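Long-range contact in L-2,4-diaminobutyric acid acetyltransferase (PDB 6SLL), which catalyses transfer of the acetyl group of acetyl-coenzyme A to L-2,4-diaminobutyrate, a step in the biosynthesis of the chemical chaperone ectoine: residues B[72-77]-B[104-109]. Numbering follows the deposited sequence.
Sequences GFISAF and KAMLTG. With COA (coenzyme A), chain F.
The thioether of M106 lies directly against bare backbone of the strand at G72, its SD 3.4 Å from F73 N and 3.5 Å from G72 C. A CB modelled on G72 would sit 2.9 Å from that sulfur, a clash, so the missing side chain is what admits it. The bend at chi3 (-64°) then swings M106 CE over the backbone of F73, 3.6 Å from F73 N. Beside the sulfur, I74 points at the helix and its CD1 presses on M106 CB at 3.5 Å, tighter than ordinary carbon contact. With CG1 anti to its carbonyl carbon (chi1 -58°), I74 also brings CD1 to L107. No hydrogen bond crosses between the segments; apolar contact and the sulfur against the peptide join them. An alanine at I74 would remove CG1, CG2 and CD1 and would probably open a gap beside M106 CB and L107. On the same helix, K104 faces away from the strand and holds coenzyme A: its N donates to COA O2A on the diphosphate (2.9 Å), and K104 NZ hydrogen-bonds O7A of the 3'-phosphate, 2.8 Å away, while also forming a salt bridge with E143. Helix 102-112 thus packs one side on the GNAT sheet and offers its N-terminal part to the cofactor, as in this family. The axes of 104-109 and 72-77 come within 8.8 Å of each other, their directions 35° apart, with M106 also touching strands 62-66 and 20-22, I74 touching strand 85-93, and L107 reaching helix 131-144.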
ATOM      1  N   GLY B  72      17.959   6.578  -1.486  1.00  9.33           N
ATOM      2  CA  GLY B  72      17.487   5.282  -1.010  1.00  8.44           C
ATOM      3  C   GLY B  72      16.130   5.403  -0.442  1.00  8.44           C
ATOM      4  O   GLY B  72      15.724   6.446   0.118  1.00  9.12           O
ATOM      5  N   PHE B  73      15.390   4.292  -0.495  1.00  8.15           N
ATOM      6  CA  PHE B  73      14.020   4.205   0.109  1.00  8.07           C
ATOM      7  C   PHE B  73      13.799   2.765   0.500  1.00  8.36           C
ATOM      8  O   PHE B  73      14.146   1.823  -0.234  1.00  9.30           O
ATOM      9  CB  PHE B  73      12.975   4.659  -0.902  1.00  9.21           C
ATOM     10  CG  PHE B  73      11.548   4.545  -0.428  1.00  8.70           C
ATOM     11  CD1 PHE B  73      11.052   5.424   0.480  1.00  9.62           C
ATOM     12  CD2 PHE B  73      10.694   3.618  -0.977  1.00  9.38           C
ATOM     13  CE1 PHE B  73       9.729   5.383   0.873  1.00 10.33           C
ATOM     14  CE2 PHE B  73       9.362   3.539  -0.631  1.00 10.10           C
ATOM     15  CZ  PHE B  73       8.884   4.433   0.303  1.00  9.79           C
ATOM     16  N   ILE B  74      13.132   2.608   1.648  1.00  7.96           N
ATOM     17  CA  ILE B  74      12.480   1.330   2.040  1.00  8.18           C
ATOM     18  C   ILE B  74      11.090   1.610   2.428  1.00  8.21           C
ATOM     19  O   ILE B  74      10.814   2.438   3.332  1.00  9.87           O
ATOM     20  CB  ILE B  74      13.241   0.593   3.194  1.00  9.62           C
ATOM     21  CG1 ILE B  74      14.580   0.313   2.870  1.00 11.30           C
ATOM     22  CG2 ILE B  74      12.441  -0.681   3.540  1.00 11.86           C
ATOM     23  CD1 ILE B  74      15.308  -0.511   3.888  1.00 14.18           C
ATOM     24  N   SER B  75      10.130   0.853   1.848  1.00  8.73           N
ATOM     25  CA  SER B  75       8.771   0.832   2.333  1.00  8.85           C
ATOM     26  C   SER B  75       8.509  -0.473   3.102  1.00  8.47           C
ATOM     27  O   SER B  75       8.932  -1.566   2.683  1.00  9.40           O
ATOM     28  CB  SER B  75       7.793   0.931   1.213  1.00  9.78           C
ATOM     29  OG  SER B  75       8.040  -0.008   0.189  1.00  9.76           O
ATOM     30  N   ALA B  76       7.787  -0.347   4.217  1.00  8.20           N
ATOM     31  CA  ALA B  76       7.410  -1.517   4.983  1.00  7.96           C
ATOM     32  C   ALA B  76       6.192  -1.165   5.754  1.00  8.58           C
ATOM     33  O   ALA B  76       5.818  -0.012   5.981  1.00  8.72           O
ATOM     34  CB  ALA B  76       8.536  -1.918   5.940  1.00  9.69           C
ATOM     35  N   PHE B  77       5.516  -2.213   6.303  1.00  8.60           N
ATOM     36  CA  PHE B  77       4.334  -2.062   7.166  1.00  9.15           C
ATOM     37  C   PHE B  77       4.216  -3.254   8.056  1.00  9.37           C
ATOM     38  O   PHE B  77       4.645  -4.375   7.675  1.00 10.07           O
ATOM     39  CB  PHE B  77       3.040  -1.793   6.377  1.00  9.30           C
ATOM     40  CG  PHE B  77       2.730  -2.869   5.371  1.00  9.68           C
ATOM     41  CD1 PHE B  77       2.139  -4.078   5.717  1.00 10.29           C
ATOM     42  CD2 PHE B  77       3.064  -2.707   4.049  1.00 11.27           C
ATOM     43  CE1 PHE B  77       1.915  -5.084   4.776  1.00 12.31           C
ATOM     44  CE2 PHE B  77       2.797  -3.704   3.112  1.00 12.03           C
ATOM     45  CZ  PHE B  77       2.231  -4.887   3.451  1.00 12.47           C
ATOM     46  N   LYS B 104      21.914  -1.569   3.508  1.00 10.51           N
ATOM     47  CA  LYS B 104      22.111  -2.217   4.785  1.00 11.51           C
ATOM     48  C   LYS B 104      21.833  -1.224   5.913  1.00 10.12           C
ATOM     49  O   LYS B 104      21.221  -1.589   6.911  1.00 11.41           O
ATOM     50  CB  LYS B 104      23.507  -2.729   4.871  1.00 13.62           C
ATOM     51  CG  LYS B 104      23.874  -3.486   6.100  1.00 17.78           C
ATOM     52  CD  LYS B 104      25.351  -3.933   6.101  1.00 23.95           C
ATOM     53  CE  LYS B 104      25.670  -4.934   5.033  1.00 25.87           C
ATOM     54  NZ  LYS B 104      26.964  -5.681   5.381  1.00 34.85           N
ATOM     55  N   ALA B 105      22.258  -0.002   5.768  1.00 10.81           N
ATOM     56  CA  ALA B 105      22.039   1.029   6.801  1.00 10.28           C
ATOM     57  C   ALA B 105      20.553   1.357   6.876  1.00  9.94           C
ATOM     58  O   ALA B 105      20.050   1.583   8.011  1.00 10.84           O
ATOM     59  CB  ALA B 105      22.849   2.289   6.532  1.00 11.30           C
ATOM     60  N   MET B 106      19.838   1.412   5.772  1.00  9.89           N
ATOM     61  CA  MET B 106      18.430   1.696   5.857  1.00 10.29           C
ATOM     62  C   MET B 106      17.680   0.566   6.567  1.00  9.99           C
ATOM     63  O   MET B 106      16.772   0.810   7.351  1.00 10.68           O
ATOM     64  CB  MET B 106      17.786   1.835   4.452  1.00  9.79           C
ATOM     65  CG  MET B 106      18.127   3.129   3.736  1.00  9.39           C
ATOM     66  SD  MET B 106      17.123   3.458   2.286  1.00  9.98           S
ATOM     67  CE  MET B 106      17.597   2.094   1.218  1.00  9.76           C
ATOM     68  N   LEU B 107      18.052  -0.703   6.264  1.00 10.21           N
ATOM     69  CA  LEU B 107      17.337  -1.831   6.839  1.00  9.95           C
ATOM     70  C   LEU B 107      17.634  -1.909   8.314  1.00 10.50           C
ATOM     71  O   LEU B 107      16.721  -2.071   9.167  1.00 10.59           O
ATOM     72  CB  LEU B 107      17.756  -3.128   6.123  1.00 10.80           C
ATOM     73  CG  LEU B 107      17.167  -4.428   6.636  1.00 12.21           C
ATOM     74  CD1 LEU B 107      15.622  -4.384   6.670  1.00 13.89           C
ATOM     75  CD2 LEU B 107      17.628  -5.614   5.827  1.00 13.66           C
ATOM     76  N   THR B 108      18.890  -1.775   8.730  1.00 10.59           N
ATOM     77  CA  THR B 108      19.266  -1.816  10.145  1.00 11.36           C
ATOM     78  C   THR B 108      18.556  -0.634  10.815  1.00 11.15           C
ATOM     79  O   THR B 108      17.958  -0.771  11.935  1.00 12.09           O
ATOM     80  CB  THR B 108      20.793  -1.663  10.281  1.00 13.37           C
ATOM     81  OG1 THR B 108      21.371  -2.832   9.720  1.00 18.01           O
ATOM     82  CG2 THR B 108      21.237  -1.460  11.721  1.00 15.99           C
ATOM     83  N   GLY B 109      18.584   0.538  10.232  1.00 10.97           N
ATOM     84  CA  GLY B 109      17.932   1.683  10.847  1.00 12.42           C
ATOM     85  C   GLY B 109      16.456   1.538  10.943  1.00 11.62           C
ATOM     86  O   GLY B 109      15.844   1.900  11.982  1.00 12.33           O
TER
HETATM   87  N1A COA F 201      27.503  -7.210  -6.228  1.00 16.50           N
HETATM   88  C2A COA F 201      27.807  -7.958  -5.157  1.00 17.35           C
HETATM   89  N3A COA F 201      27.352  -7.832  -3.908  1.00 16.74           N
HETATM   90  C4A COA F 201      26.513  -6.769  -3.766  1.00 15.18           C
HETATM   91  C5A COA F 201      26.111  -5.953  -4.816  1.00 13.04           C
HETATM   92  C6A COA F 201      26.618  -6.180  -6.111  1.00 15.02           C
HETATM   93  N6A COA F 201      26.350  -5.465  -7.164  1.00 16.39           N
HETATM   94  N7A COA F 201      25.307  -4.949  -4.294  1.00 13.74           N
HETATM   95  C8A COA F 201      25.165  -5.217  -3.005  1.00 13.31           C
HETATM   96  N9A COA F 201      25.857  -6.335  -2.672  1.00 14.71           N
HETATM   97  C1B COA F 201      25.900  -6.925  -1.406  1.00 17.17           C
HETATM   98  C2B COA F 201      26.853  -6.201  -0.447  1.00 16.92           C
HETATM   99  O2B COA F 201      28.154  -6.664  -0.584  1.00 21.27           O
HETATM  100  C3B COA F 201      26.122  -6.455   0.858  1.00 19.78           C
HETATM  101  O3B COA F 201      26.333  -7.889   1.200  1.00 26.06           O
HETATM  102  P3B COA F 201      27.389  -8.329   2.353  1.00 29.43           P
HETATM  103  O7A COA F 201      26.603  -7.843   3.590  1.00 42.98           O
HETATM  104  O8A COA F 201      27.607  -9.830   2.108  1.00 34.22           O
HETATM  105  O9A COA F 201      28.558  -7.225   2.474  1.00 54.54           O
HETATM  106  C4B COA F 201      24.673  -6.380   0.461  1.00 18.66           C
HETATM  107  O4B COA F 201      24.580  -6.814  -0.873  1.00 17.83           O
HETATM  108  C5B COA F 201      24.116  -4.994   0.793  1.00 17.03           C
HETATM  109  O5B COA F 201      24.920  -3.976   0.149  1.00 13.40           O
HETATM  110  P1A COA F 201      24.540  -2.432   0.171  1.00 12.41           P
HETATM  111  O1A COA F 201      25.720  -1.681  -0.298  1.00 12.95           O
HETATM  112  O2A COA F 201      23.903  -2.058   1.455  1.00 13.35           O
HETATM  113  O3A COA F 201      23.425  -2.437  -0.993  1.00 11.10           O
HETATM  114  P2A COA F 201      23.003  -1.177  -1.908  1.00 11.20           P
HETATM  115  O4A COA F 201      22.931   0.056  -1.092  1.00 10.51           O
HETATM  116  O5A COA F 201      23.879  -1.151  -3.120  1.00 12.20           O
HETATM  117  O6A COA F 201      21.543  -1.555  -2.296  1.00 10.67           O
HETATM  118  CBP COA F 201      19.879  -2.792  -3.522  1.00 11.28           C
HETATM  119  CCP COA F 201      21.117  -2.887  -2.670  1.00 11.48           C
HETATM  120  CDP COA F 201      19.312  -4.233  -3.694  1.00 12.96           C
HETATM  121  CEP COA F 201      18.869  -1.936  -2.845  1.00 11.97           C
HETATM  122  CAP COA F 201      20.323  -2.171  -4.888  1.00 12.29           C
HETATM  123  OAP COA F 201      21.198  -3.125  -5.547  1.00 14.45           O
HETATM  124  C9P COA F 201      19.227  -1.805  -5.827  1.00 12.97           C
HETATM  125  O9P COA F 201      18.392  -0.907  -5.620  1.00 12.30           O
HETATM  126  N8P COA F 201      19.225  -2.561  -6.958  0.70 12.31           N
HETATM  127  C7P COA F 201      18.377  -2.478  -8.042  0.70 14.17           C
HETATM  128  C6P COA F 201      19.127  -2.899  -9.410  0.70 14.58           C
HETATM  129  C5P COA F 201      19.243  -4.376  -9.588  0.70 12.74           C
HETATM  130  O5P COA F 201      19.702  -5.074  -8.617  0.70 13.74           O
HETATM  131  N4P COA F 201      19.013  -4.876 -10.668  0.70 15.56           N
HETATM  132  C3P COA F 201      19.152  -6.365 -10.952  0.70 18.68           C
HETATM  133  C2P COA F 201      18.489  -6.629 -12.512  0.70 18.95           C
HETATM  134  S1P COA F 201      19.694  -6.030 -13.657  0.60 17.77           S